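Local coordinates for protein nickel-dependent hydrogenase large subunit (Allochromatium vinosum, PDB 3MYR) that forms the nickel-iron-bearing large subunit of a heterodimeric hydrogenase that oxidises H2 and passes the electrons to an acceptor, at residues B[47-52]-B[468-473]; B[83-88]-B[459-464]; B[343-348]-B[491-496]; B[474-479]-B[495-500]. All coordinates share one frame; numbering follows the deposited sequence.

Contact 1: B[47-52]-B[468-473]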
loop_
_atom_site.group_PDB
_atom_site.type_symbol
_atom_site.label_atom_id
_atom_site.label_comp_id
_atom_site.label_asym_id
_atom_site.label_seq_id
_atom_site.Cartn_x
_atom_site.Cartn_y
_atom_site.Cartn_z
ATOM N N GLY B 47 15.919 19.754 -1.207
ATOM C CA GLY B 47 16.781 20.255 -2.278
ATOM C C GLY B 47 16.274 19.873 -3.649
ATOM O O GLY B 47 16.747 20.407 -4.622
ATOM N N ARG B 48 15.278 19.000 -3.751
ATOM C CA ARG B 48 14.862 18.495 -5.072
ATOM C C ARG B 48 13.786 19.372 -5.686
ATOM O O ARG B 48 13.334 20.298 -5.047
ATOM C CB ARG B 48 14.400 17.040 -4.924
ATOM C CG ARG B 48 15.610 16.137 -4.578
ATOM C CD ARG B 48 15.140 14.674 -4.503
ATOM N NE ARG B 48 16.142 13.816 -3.830
ATOM C CZ ARG B 48 17.112 13.165 -4.463
ATOM N NH1 ARG B 48 17.255 13.251 -5.793
ATOM N NH2 ARG B 48 17.872 12.339 -3.773
ATOM N N ASP B 49 13.408 19.078 -6.935
ATOM C CA ASP B 49 12.361 19.792 -7.631
ATOM C C ASP B 49 10.971 19.380 -7.122
ATOM O O ASP B 49 10.657 18.202 -7.139
ATOM C CB ASP B 49 12.448 19.505 -9.116
ATOM C CG ASP B 49 11.591 20.508 -9.962
ATOM O OD1 ASP B 49 10.386 20.746 -9.660
ATOM O OD2 ASP B 49 12.165 21.144 -10.863
ATOM N N PRO B 50 10.137 20.328 -6.638
ATOM C CA PRO B 50 8.749 20.022 -6.170
ATOM C C PRO B 50 7.929 19.308 -7.226
ATOM O O PRO B 50 7.039 18.521 -6.847
ATOM C CB PRO B 50 8.108 21.420 -5.972
ATOM C CG PRO B 50 9.390 22.263 -5.508
ATOM C CD PRO B 50 10.468 21.769 -6.467
ATOM N N ARG B 51 8.206 19.517 -8.515
ATOM C CA ARG B 51 7.400 18.794 -9.533
ATOM C C ARG B 51 7.748 17.292 -9.480
ATOM O O ARG B 51 6.942 16.492 -9.940
ATOM C CB ARG B 51 7.620 19.349 -10.935
ATOM C CG ARG B 51 7.053 20.798 -11.015
ATOM C CD ARG B 51 7.508 21.414 -12.304
ATOM N NE ARG B 51 8.954 21.453 -12.395
ATOM C CZ ARG B 51 9.638 21.668 -13.529
ATOM N NH1 ARG B 51 9.001 21.977 -14.661
ATOM N NH2 ARG B 51 10.965 21.692 -13.498
ATOM N N ASP B 52 8.958 16.944 -9.016
ATOM C CA ASP B 52 9.371 15.498 -8.948
ATOM C C ASP B 52 8.883 14.815 -7.652
ATOM O O ASP B 52 8.979 13.587 -7.556
ATOM C CB ASP B 52 10.913 15.346 -8.905
ATOM C CG ASP B 52 11.634 15.813 -10.189
ATOM O OD1 ASP B 52 10.967 16.314 -11.104
ATOM O OD2 ASP B 52 12.899 15.685 -10.251
ATOM N N TRP B 468 3.851 25.616 -14.780
ATOM C CA TRP B 468 4.752 24.452 -14.925
ATOM C C TRP B 468 6.236 24.809 -14.752
ATOM O O TRP B 468 6.981 24.045 -14.163
ATOM C CB TRP B 468 4.523 23.773 -16.280
ATOM C CG TRP B 468 5.437 22.604 -16.501
ATOM C CD1 TRP B 468 6.510 22.529 -17.368
ATOM C CD2 TRP B 468 5.391 21.332 -15.787
ATOM N NE1 TRP B 468 7.110 21.270 -17.228
ATOM C CE2 TRP B 468 6.426 20.533 -16.284
ATOM C CE3 TRP B 468 4.567 20.821 -14.758
ATOM C CZ2 TRP B 468 6.688 19.234 -15.779
ATOM C CZ3 TRP B 468 4.807 19.486 -14.271
ATOM C CH2 TRP B 468 5.856 18.740 -14.782
ATOM N N GLU B 469 6.675 25.972 -15.246
ATOM C CA GLU B 469 8.076 26.352 -15.164
ATOM C C GLU B 469 8.409 26.991 -13.803
ATOM O O GLU B 469 7.686 27.910 -13.366
ATOM C CB GLU B 469 8.411 27.364 -16.290
ATOM C CG GLU B 469 8.239 26.838 -17.738
ATOM C CD GLU B 469 9.192 25.658 -18.045
ATOM O OE1 GLU B 469 10.302 25.615 -17.419
ATOM O OE2 GLU B 469 8.830 24.799 -18.921
ATOM N N PRO B 470 9.484 26.508 -13.113
ATOM C CA PRO B 470 9.896 27.072 -11.828
ATOM C C PRO B 470 10.107 28.612 -11.848
ATOM O O PRO B 470 9.963 29.260 -10.834
ATOM C CB PRO B 470 11.253 26.388 -11.569
ATOM C CG PRO B 470 11.126 25.042 -12.208
ATOM C CD PRO B 470 10.194 25.234 -13.421
ATOM N N SER B 471 10.496 29.177 -12.988
ATOM C CA SER B 471 10.710 30.600 -13.081
ATOM C C SER B 471 9.360 31.352 -12.952
ATOM O O SER B 471 9.352 32.545 -12.772
ATOM C CB SER B 471 11.429 30.936 -14.410
ATOM O OG SER B 471 10.603 30.585 -15.509
ATOM N N SER B 472 8.219 30.644 -12.966
ATOM C CA SER B 472 6.946 31.366 -12.810
ATOM C C SER B 472 6.475 31.353 -11.345
ATOM O O SER B 472 5.432 31.950 -11.029
ATOM C CB SER B 472 5.848 30.784 -13.700
ATOM O OG SER B 472 5.536 29.430 -13.277
ATOM N N TRP B 473 7.192 30.643 -10.467
ATOM C CA TRP B 473 6.767 30.515 -9.050
ATOM C C TRP B 473 7.297 31.708 -8.180
ATOM O O TRP B 473 8.346 32.252 -8.493
ATOM C CB TRP B 473 7.353 29.244 -8.472
ATOM C CG TRP B 473 7.061 28.002 -9.233
ATOM C CD1 TRP B 473 6.118 27.807 -10.230
ATOM C CD2 TRP B 473 7.696 26.756 -9.028
ATOM N NE1 TRP B 473 6.193 26.523 -10.692
ATOM C CE2 TRP B 473 7.153 25.848 -9.971
ATOM C CE3 TRP B 473 8.737 26.324 -8.163
ATOM C CZ2 TRP B 473 7.596 24.476 -10.066
ATOM C CZ3 TRP B 473 9.147 24.965 -8.210
ATOM C CH2 TRP B 473 8.603 24.070 -9.197
HETATM O O HOH W 1 10.714 22.837 -16.847
#
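A loop-to-loop contact is built on R51, which packs against W468, P470 and W473. It joins the link between helices 41-44 and 53-58 to the long loop before strand 476-485. The CD methylene of R51 lies between the two indoles. It sits over the six-membered ring of W468, 3.8 Å from the centroid and 9° off the normal, and meets W473 at the ring edge, 3.8 Å from CZ2. NH1 leads the guanidinium over the five-membered ring of W468, a cation-pi contact with the two planes 58° apart. P470 covers one guanidinium face with CD. D49 fixes the rotation of the group. CG of D49 is anti to the backbone N (chi1 -166°), and the carboxylate is gripped side-on: R51 NE gives to D49 OD1, and R51 NH2 to D49 OD2 at 2.9 Å in a salt bridge. D49 OD1 also takes the backbone N of R51 at 2.8 Å, an Asx turn. NH1 of R51 makes a weak bond to W468 O and gives to a water that bridges to OE1 of E469. P50 CG touches W473 CZ3 at 3.8 Å. W468 meets rings of Y262 and F203 of the small subunit. Beyond the contact, P50 packs on V76 of helix 67-80 and on I494 and I496 of strand 488-497, W473 on L80 of helix 67-80.

Contact 2: B[83-88]-B[459-464]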
loop_
_atom_site.group_PDB
_atom_site.type_symbol
_atom_site.label_atom_id
_atom_site.label_comp_id
_atom_site.label_asym_id
_atom_site.label_seq_id
_atom_site.Cartn_x
_atom_site.Cartn_y
_atom_site.Cartn_z
ATOM N N GLU B 83 -5.099 25.763 -10.173
ATOM C CA GLU B 83 -6.411 25.056 -10.290
ATOM C C GLU B 83 -6.350 23.987 -11.370
ATOM O O GLU B 83 -5.836 24.236 -12.461
ATOM C CB GLU B 83 -7.522 26.045 -10.754
ATOM C CG GLU B 83 -7.937 27.102 -9.750
ATOM C CD GLU B 83 -9.140 26.666 -8.902
ATOM O OE1 GLU B 83 -10.098 25.997 -9.441
ATOM O OE2 GLU B 83 -9.115 27.008 -7.690
ATOM N N LEU B 84 -6.931 22.828 -11.117
ATOM C CA LEU B 84 -6.960 21.768 -12.119
ATOM C C LEU B 84 -8.068 22.019 -13.119
ATOM O O LEU B 84 -9.156 22.405 -12.715
ATOM C CB LEU B 84 -7.310 20.431 -11.473
ATOM C CG LEU B 84 -6.331 19.683 -10.607
ATOM C CD1 LEU B 84 -6.827 18.219 -10.470
ATOM C CD2 LEU B 84 -4.952 19.747 -11.190
ATOM N N PRO B 85 -7.891 21.538 -14.357
ATOM C CA PRO B 85 -9.056 21.408 -15.250
ATOM C C PRO B 85 -10.015 20.325 -14.773
ATOM O O PRO B 85 -9.603 19.313 -14.152
ATOM C CB PRO B 85 -8.443 20.967 -16.596
ATOM C CG PRO B 85 -6.928 21.054 -16.427
ATOM C CD PRO B 85 -6.650 21.001 -14.940
ATOM N N LEU B 86 -11.289 20.464 -15.122
ATOM C CA LEU B 86 -12.315 19.535 -14.606
ATOM C C LEU B 86 -11.939 18.066 -14.947
ATOM O O LEU B 86 -12.109 17.170 -14.112
ATOM C CB LEU B 86 -13.690 19.871 -15.184
ATOM C CG LEU B 86 -14.857 18.990 -14.728
ATOM C CD1 LEU B 86 -14.985 18.893 -13.194
ATOM C CD2 LEU B 86 -16.179 19.631 -15.286
ATOM N N ASN B 87 -11.484 17.809 -16.174
ATOM C CA ASN B 87 -11.291 16.399 -16.579
ATOM C C ASN B 87 -10.197 15.815 -15.700
ATOM O O ASN B 87 -10.258 14.647 -15.324
ATOM C CB ASN B 87 -10.821 16.287 -18.024
ATOM C CG ASN B 87 -11.898 16.620 -19.006
ATOM O OD1 ASN B 87 -13.081 16.436 -18.724
ATOM N ND2 ASN B 87 -11.499 17.143 -20.201
ATOM N N ALA B 88 -9.192 16.627 -15.332
ATOM C CA ALA B 88 -8.142 16.088 -14.477
ATOM C C ALA B 88 -8.723 15.699 -13.112
ATOM O O ALA B 88 -8.334 14.684 -12.493
ATOM C CB ALA B 88 -6.987 17.110 -14.318
ATOM N N ASP B 459 -14.707 20.103 -23.945
ATOM C CA ASP B 459 -13.563 20.374 -23.060
ATOM C C ASP B 459 -12.698 19.105 -22.958
ATOM O O ASP B 459 -13.067 18.113 -22.266
ATOM C CB ASP B 459 -14.036 20.826 -21.657
ATOM C CG ASP B 459 -12.853 21.102 -20.689
ATOM O OD1 ASP B 459 -11.689 21.201 -21.183
ATOM O OD2 ASP B 459 -13.071 21.170 -19.429
ATOM N N THR B 460 -11.577 19.090 -23.681
ATOM C CA THR B 460 -10.701 17.917 -23.606
ATOM C C THR B 460 -9.401 18.287 -22.890
ATOM O O THR B 460 -8.407 17.591 -22.999
ATOM C CB THR B 460 -10.394 17.329 -24.988
ATOM O OG1 THR B 460 -9.801 18.335 -25.811
ATOM C CG2 THR B 460 -11.635 16.863 -25.697
ATOM N N LYS B 461 -9.399 19.415 -22.186
ATOM C CA LYS B 461 -8.218 19.798 -21.472
ATOM C C LYS B 461 -7.922 18.856 -20.254
ATOM O O LYS B 461 -8.847 18.504 -19.513
ATOM C CB LYS B 461 -8.435 21.242 -21.046
ATOM C CG LYS B 461 -7.252 21.903 -20.386
ATOM C CD LYS B 461 -6.760 23.000 -21.296
ATOM C CE LYS B 461 -5.566 23.711 -20.676
ATOM N NZ LYS B 461 -4.305 23.188 -21.299
ATOM N N THR B 462 -6.645 18.534 -20.005
ATOM C CA THR B 462 -6.284 17.649 -18.890
ATOM C C THR B 462 -5.104 18.209 -18.079
ATOM O O THR B 462 -4.729 17.645 -17.037
ATOM C CB THR B 462 -5.888 16.206 -19.409
ATOM O OG1 THR B 462 -5.030 16.351 -20.553
ATOM C CG2 THR B 462 -7.123 15.365 -19.816
ATOM N N PHE B 463 -4.561 19.362 -18.481
ATOM C CA PHE B 463 -3.355 19.868 -17.811
ATOM C C PHE B 463 -3.270 21.367 -17.864
ATOM O O PHE B 463 -3.344 21.970 -18.952
ATOM C CB PHE B 463 -2.114 19.227 -18.473
ATOM C CG PHE B 463 -0.804 19.729 -17.934
ATOM C CD1 PHE B 463 -0.000 20.582 -18.697
ATOM C CD2 PHE B 463 -0.344 19.321 -16.692
ATOM C CE1 PHE B 463 1.290 21.011 -18.192
ATOM C CE2 PHE B 463 0.899 19.802 -16.149
ATOM C CZ PHE B 463 1.703 20.645 -16.920
ATOM N N ASN B 464 -3.106 21.983 -16.697
ATOM C CA ASN B 464 -2.984 23.428 -16.595
ATOM C C ASN B 464 -1.450 23.668 -16.629
ATOM O O ASN B 464 -0.734 23.308 -15.672
ATOM C CB ASN B 464 -3.576 23.851 -15.239
ATOM C CG ASN B 464 -3.426 25.358 -14.951
ATOM O OD1 ASN B 464 -3.969 25.910 -13.950
ATOM N ND2 ASN B 464 -2.618 25.982 -15.718
HETATM O O HOH W 2 -11.094 19.718 -18.255
#
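N87, in the first turn of helix 86-112, gives its side-chain amide to the backbone of the loop 459-464. Both of its bonds use ND2. The one to D459 O is 2.8 Å long and fairly straight, at 165°, and this oxygen lies in the amide plane of N87. The one to K461 O is longer, 3.1 Å, and more bent, at 136°. Both carbonyls are met from above their planes. CG of N87 is anti to its carbonyl carbon (chi1 -72°), which sends the amide across the loop between the two oxygens. A water adds a second link. It accepts from the backbone N of N87 at 2.9 Å and donates to D459 OD2 and K461 O, so K461 O takes both the amide and the water. D459 OD1 accepts from the backbone N of K461 at 3.1 Å, which makes an Asx turn. K461 NZ folds onto its own loop and gives to F463 O, 2.8 Å away, and also forms salt bridges with E465 and with D204 of the small subunit. That aspartate accepts from the backbone N of T462 as well. The apolar part is P85. Its CG rests on the loop backbone, 3.6 Å from F463 N, and CB of A88 touches T462 O. P85 is the N-cap residue of helix 86-112. The arrangement is a helix N-terminus joined to an Asx-turn loop by the N87 amide, a bridging water and P85, at the border with the small subunit.

Contact 3: B[343-348]-B[491-496]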
loop_
_atom_site.group_PDB
_atom_site.type_symbol
_atom_site.label_atom_id
_atom_site.label_comp_id
_atom_site.label_asym_id
_atom_site.label_seq_id
_atom_site.Cartn_x
_atom_site.Cartn_y
_atom_site.Cartn_z
ATOM N N LEU B 343 5.877 19.344 16.887
ATOM C CA LEU B 343 6.097 20.224 15.718
ATOM C C LEU B 343 4.950 20.143 14.737
ATOM O O LEU B 343 4.602 19.029 14.309
ATOM C CB LEU B 343 7.406 19.868 14.998
ATOM C CG LEU B 343 8.650 20.296 15.790
ATOM C CD1 LEU B 343 9.926 19.761 15.119
ATOM C CD2 LEU B 343 8.732 21.898 16.104
ATOM N N HIS B 344 4.393 21.295 14.339
ATOM C CA HIS B 344 3.479 21.349 13.186
ATOM C C HIS B 344 4.304 20.979 11.920
ATOM O O HIS B 344 5.482 21.300 11.860
ATOM C CB HIS B 344 2.875 22.777 13.009
ATOM C CG HIS B 344 1.957 22.882 11.835
ATOM N ND1 HIS B 344 0.623 22.554 11.913
ATOM C CD2 HIS B 344 2.212 23.087 10.526
ATOM C CE1 HIS B 344 0.078 22.637 10.715
ATOM N NE2 HIS B 344 1.024 22.935 9.855
ATOM N N PRO B 345 3.700 20.280 10.929
ATOM C CA PRO B 345 4.494 19.741 9.806
ATOM C C PRO B 345 5.182 20.792 8.916
ATOM O O PRO B 345 6.156 20.463 8.254
ATOM C CB PRO B 345 3.457 18.927 8.988
ATOM C CG PRO B 345 2.365 18.651 9.933
ATOM C CD PRO B 345 2.300 19.835 10.862
ATOM N N TYR B 346 4.718 22.045 8.878
ATOM C CA TYR B 346 5.523 23.023 8.162
ATOM C C TYR B 346 6.877 23.229 8.804
ATOM O O TYR B 346 7.808 23.687 8.134
ATOM C CB TYR B 346 4.850 24.413 8.038
ATOM C CG TYR B 346 3.758 24.510 6.975
ATOM C CD1 TYR B 346 2.522 25.143 7.280
ATOM C CD2 TYR B 346 3.954 23.996 5.675
ATOM C CE1 TYR B 346 1.557 25.334 6.311
ATOM C CE2 TYR B 346 2.959 24.187 4.666
ATOM C CZ TYR B 346 1.786 24.824 5.012
ATOM O OH TYR B 346 0.841 25.015 4.072
ATOM N N GLU B 347 6.985 22.870 10.081
ATOM C CA GLU B 347 8.239 23.021 10.841
ATOM C C GLU B 347 8.781 21.652 11.294
ATOM O O GLU B 347 9.646 21.569 12.178
ATOM C CB GLU B 347 7.975 23.877 12.064
ATOM C CG GLU B 347 7.588 25.283 11.668
ATOM C CD GLU B 347 7.030 26.079 12.853
ATOM O OE1 GLU B 347 7.593 27.165 13.125
ATOM O OE2 GLU B 347 6.031 25.619 13.503
ATOM N N GLY B 348 8.328 20.596 10.623
ATOM C CA GLY B 348 8.657 19.213 11.034
ATOM C C GLY B 348 10.134 18.994 10.907
ATOM O O GLY B 348 10.784 19.648 10.095
ATOM N N GLY B 491 -1.729 13.919 4.820
ATOM C CA GLY B 491 -1.357 15.274 4.424
ATOM C C GLY B 491 0.147 15.310 4.105
ATOM O O GLY B 491 0.941 14.622 4.808
ATOM N N HIS B 492 0.540 16.119 3.098
ATOM C CA HIS B 492 1.917 16.388 2.800
ATOM C C HIS B 492 2.049 17.890 2.949
ATOM O O HIS B 492 1.351 18.632 2.252
ATOM C CB HIS B 492 2.265 16.016 1.371
ATOM C CG HIS B 492 2.335 14.533 1.129
ATOM N ND1 HIS B 492 2.911 13.998 0.008
ATOM C CD2 HIS B 492 1.944 13.479 1.890
ATOM C CE1 HIS B 492 2.849 12.677 0.064
ATOM N NE2 HIS B 492 2.306 12.338 1.220
ATOM N N TRP B 493 2.944 18.341 3.837
ATOM C CA TRP B 493 3.159 19.789 3.957
ATOM C C TRP B 493 4.482 20.118 3.262
ATOM O O TRP B 493 5.512 19.513 3.590
ATOM C CB TRP B 493 3.253 20.150 5.432
ATOM C CG TRP B 493 1.927 20.235 6.117
ATOM C CD1 TRP B 493 1.280 21.398 6.483
ATOM C CD2 TRP B 493 1.138 19.150 6.644
ATOM N NE1 TRP B 493 0.132 21.093 7.163
ATOM C CE2 TRP B 493 0.006 19.728 7.255
ATOM C CE3 TRP B 493 1.216 17.727 6.546
ATOM C CZ2 TRP B 493 -0.997 18.957 7.859
ATOM C CZ3 TRP B 493 0.244 16.956 7.157
ATOM C CH2 TRP B 493 -0.869 17.569 7.802
ATOM N N ILE B 494 4.465 21.037 2.307
ATOM C CA ILE B 494 5.714 21.354 1.561
ATOM C C ILE B 494 6.085 22.824 1.763
ATOM O O ILE B 494 5.222 23.704 1.772
ATOM C CB ILE B 494 5.589 21.059 0.073
ATOM C CG1 ILE B 494 6.920 21.278 -0.658
ATOM C CG2 ILE B 494 4.473 21.937 -0.574
ATOM C CD1 ILE B 494 6.868 20.791 -2.169
ATOM N N VAL B 495 7.376 23.086 1.843
ATOM C CA VAL B 495 7.844 24.442 1.851
ATOM C C VAL B 495 8.829 24.564 0.733
ATOM O O VAL B 495 9.801 23.771 0.655
ATOM C CB VAL B 495 8.540 24.780 3.230
ATOM C CG1 VAL B 495 9.165 26.160 3.235
ATOM C CG2 VAL B 495 7.538 24.588 4.375
ATOM N N ILE B 496 8.610 25.569 -0.109
ATOM C CA ILE B 496 9.420 25.741 -1.321
ATOM C C ILE B 496 10.240 27.008 -1.251
ATOM O O ILE B 496 9.715 28.098 -0.930
ATOM C CB ILE B 496 8.572 25.814 -2.628
ATOM C CG1 ILE B 496 7.806 24.488 -2.878
ATOM C CG2 ILE B 496 9.464 26.119 -3.822
ATOM C CD1 ILE B 496 6.616 24.692 -3.827
HETATM O O HOH W 3 7.133 21.019 5.654
#
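W493 has the most surface buried here, and its indole is met by three consecutive residues, H344, P345 and Y346. P345 sets its CB-CG side over one face. Its CG is 3.5 Å from the centroid of the six-membered ring and 10° off the normal, a CH-pi contact, and its CB comes to 3.3 Å from W493 CD2. Y346 takes the indole edge instead. CD1 of W493 stands over the centre of the phenol face, 3.7 Å from Y346 CE2, and the planes are at 90°, an edge-to-face pair. H344 turns its own edge toward the indole face in an offset edge-to-face arrangement, centroids 4.9 Å apart. The three rings form an aromatic cluster. It sits on strand 488-497, the central strand of a three-stranded antiparallel sheet, and lies near the magnesium site: the side chain of P345 is about 7 Å from the metal. CG of W493 is anti to the carbonyl carbon (chi1 -79°), and the bond to CB leaves the strand toward the loop 343-348. The polar ends are held outside the two segments. W493 NE1 gives to L318 O, and Y346 OH is hydrogen-bonded to E319. Further along the strand, V495 CG2 touches Y346 CD2 at 3.9 Å. A water donates to P345 O and to W493 O, at 2.8 Å and 3.0 Å, and so ties the backbone of the loop to that of the strand.

Contact 4: B[474-479]-B[495-500]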
loop_
_atom_site.group_PDB
_atom_site.type_symbol
_atom_site.label_atom_id
_atom_site.label_comp_id
_atom_site.label_asym_id
_atom_site.label_seq_id
_atom_site.Cartn_x
_atom_site.Cartn_y
_atom_site.Cartn_z
ATOM N N PRO B 474 6.604 32.060 -7.082
ATOM C CA PRO B 474 7.188 32.994 -6.085
ATOM C C PRO B 474 8.436 32.335 -5.478
ATOM O O PRO B 474 8.535 31.106 -5.470
ATOM C CB PRO B 474 6.107 33.095 -4.999
ATOM C CG PRO B 474 4.911 32.260 -5.510
ATOM C CD PRO B 474 5.471 31.309 -6.533
ATOM N N SER B 475 9.383 33.127 -4.972
ATOM C CA SER B 475 10.619 32.537 -4.544
ATOM C C SER B 475 10.419 31.886 -3.167
ATOM O O SER B 475 11.226 31.044 -2.734
ATOM C CB SER B 475 11.708 33.590 -4.561
ATOM O OG SER B 475 11.370 34.531 -3.597
ATOM N N ARG B 476 9.284 32.175 -2.537
ATOM C CA ARG B 476 8.893 31.457 -1.295
ATOM C C ARG B 476 7.439 31.024 -1.424
ATOM O O ARG B 476 6.601 31.850 -1.771
ATOM C CB ARG B 476 8.973 32.397 -0.080
ATOM C CG ARG B 476 10.353 32.969 0.170
ATOM C CD ARG B 476 11.231 31.931 0.848
ATOM N NE ARG B 476 12.590 32.413 1.134
ATOM C CZ ARG B 476 13.614 32.344 0.280
ATOM N NH1 ARG B 476 13.464 31.852 -0.942
ATOM N NH2 ARG B 476 14.802 32.767 0.650
ATOM N N ALA B 477 7.137 29.749 -1.221
ATOM C CA ALA B 477 5.744 29.311 -1.188
ATOM C C ALA B 477 5.644 28.106 -0.254
ATOM O O ALA B 477 6.637 27.406 -0.024
ATOM C CB ALA B 477 5.232 28.972 -2.630
ATOM N N GLN B 478 4.462 27.879 0.298
ATOM C CA GLN B 478 4.213 26.678 1.075
ATOM C C GLN B 478 2.776 26.290 0.963
ATOM O O GLN B 478 1.936 27.140 0.662
ATOM C CB GLN B 478 4.565 26.886 2.537
ATOM C CG GLN B 478 3.793 27.959 3.301
ATOM C CD GLN B 478 4.474 28.186 4.637
ATOM O OE1 GLN B 478 5.654 28.498 4.682
ATOM N NE2 GLN B 478 3.770 27.951 5.707
ATOM N N GLY B 479 2.518 24.993 1.048
ATOM C CA GLY B 479 1.168 24.462 0.831
ATOM C C GLY B 479 0.971 23.085 1.454
ATOM O O GLY B 479 1.941 22.415 1.882
ATOM N N VAL B 495 7.376 23.086 1.843
ATOM C CA VAL B 495 7.844 24.442 1.851
ATOM C C VAL B 495 8.829 24.564 0.733
ATOM O O VAL B 495 9.801 23.771 0.655
ATOM C CB VAL B 495 8.540 24.780 3.230
ATOM C CG1 VAL B 495 9.165 26.160 3.235
ATOM C CG2 VAL B 495 7.538 24.588 4.375
ATOM N N ILE B 496 8.610 25.569 -0.109
ATOM C CA ILE B 496 9.420 25.741 -1.321
ATOM C C ILE B 496 10.240 27.008 -1.251
ATOM O O ILE B 496 9.715 28.098 -0.930
ATOM C CB ILE B 496 8.572 25.814 -2.628
ATOM C CG1 ILE B 496 7.806 24.488 -2.878
ATOM C CG2 ILE B 496 9.464 26.119 -3.822
ATOM C CD1 ILE B 496 6.616 24.692 -3.827
ATOM N N GLU B 497 11.525 26.897 -1.538
ATOM C CA GLU B 497 12.362 28.099 -1.606
ATOM C C GLU B 497 13.178 28.070 -2.881
ATOM O O GLU B 497 13.885 27.101 -3.162
ATOM C CB GLU B 497 13.296 28.250 -0.367
ATOM C CG GLU B 497 12.510 28.211 0.949
ATOM C CD GLU B 497 13.397 28.400 2.228
ATOM O OE1 GLU B 497 14.619 28.176 2.154
ATOM O OE2 GLU B 497 12.850 28.682 3.332
ATOM N N ASP B 498 13.090 29.155 -3.635
ATOM C CA ASP B 498 13.891 29.306 -4.866
ATOM C C ASP B 498 13.827 28.078 -5.804
ATOM O O ASP B 498 14.870 27.562 -6.239
ATOM C CB ASP B 498 15.339 29.662 -4.510
ATOM C CG ASP B 498 15.439 31.001 -3.726
ATOM O OD1 ASP B 498 16.208 31.075 -2.721
ATOM O OD2 ASP B 498 14.686 31.951 -4.078
ATOM N N GLY B 499 12.618 27.573 -6.038
ATOM C CA GLY B 499 12.450 26.448 -6.949
ATOM C C GLY B 499 12.715 25.065 -6.296
ATOM O O GLY B 499 12.608 24.050 -6.966
ATOM N N ARG B 500 13.141 25.007 -5.021
ATOM C CA ARG B 500 13.592 23.724 -4.468
ATOM C C ARG B 500 12.721 23.378 -3.266
ATOM O O ARG B 500 12.224 24.285 -2.582
ATOM C CB ARG B 500 15.090 23.752 -4.045
ATOM C CG ARG B 500 16.177 24.134 -5.133
ATOM C CD ARG B 500 15.806 23.540 -6.554
ATOM N NE ARG B 500 16.259 22.147 -6.747
ATOM C CZ ARG B 500 16.154 21.425 -7.875
ATOM N NH1 ARG B 500 16.638 20.200 -7.893
ATOM N NH2 ARG B 500 15.634 21.942 -8.996
HETATM O O HOH W 4 10.397 28.975 -6.017
#
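R476 and E497 face each other across an antiparallel beta hairpin, near the open end of strands 476-485 and 488-497. They form a non-hydrogen-bonded pair with side chains on the same face of the sheet. Their flat groups are stacked, the guanidinium and carboxylate planes 22° apart, with E497 CD over one guanidinium face but offset toward its rim. No N-H of R476 points at the E497 carboxylate, so any attraction there is probably between the charges alone. The chain of R476 bends at chi2 (-78°), which carries the guanidinium over E497 toward the turn. D498 comes to the guanidinium at its edge, with its carboxylate plane turned 70° away. There R476 NH1 makes a salt bridge with D498 OD1, a long, weak bond of 3.4 Å. The same NH1 gives to S475 O at 3.0 Å. A477 and I496 are the hydrogen-bonded pair, joined by A477 N to I496 O at 3.1 Å and I496 N to A477 O at 2.7 Å. Their side chains point to the other face, where both pack against helix 67-80. Q478 lies beside V495 on the face of R476. D498 and G499 hold the corners of a type I' turn, E497 to R500, leading into strand 500-507. A water accepts from G499 N and donates to P474 O. S475 O takes a second bond, a straight one from D498 N at 2.8 Å.

The loop 459-473 ties contact 1 to contact 2. Their centres are about 20 Å apart, but W468 CE3 meets F463 CZ at 3.6 Å. Along the chain, contact 2 is nested inside the loop that contact 1 closes. Contacts 3 and 4 share V495 and I496 on strand 488-497, with centres about 12 Å apart. A probable hydrogen bond from I494 N to G479 O, 2.9 Å, also joins them. Contact 1 lies about 9 Å from contact 4, centre to centre. There R500 NE probably bonds to G47 O at 2.8 Å, and P50 CD approaches G499 O at 3.2 Å. Contact 3 lies nearest the metals: the W493 side chain is about 11 Å from the nickel-iron centre. Contacts 1 and 2 lie away from the annotated sites.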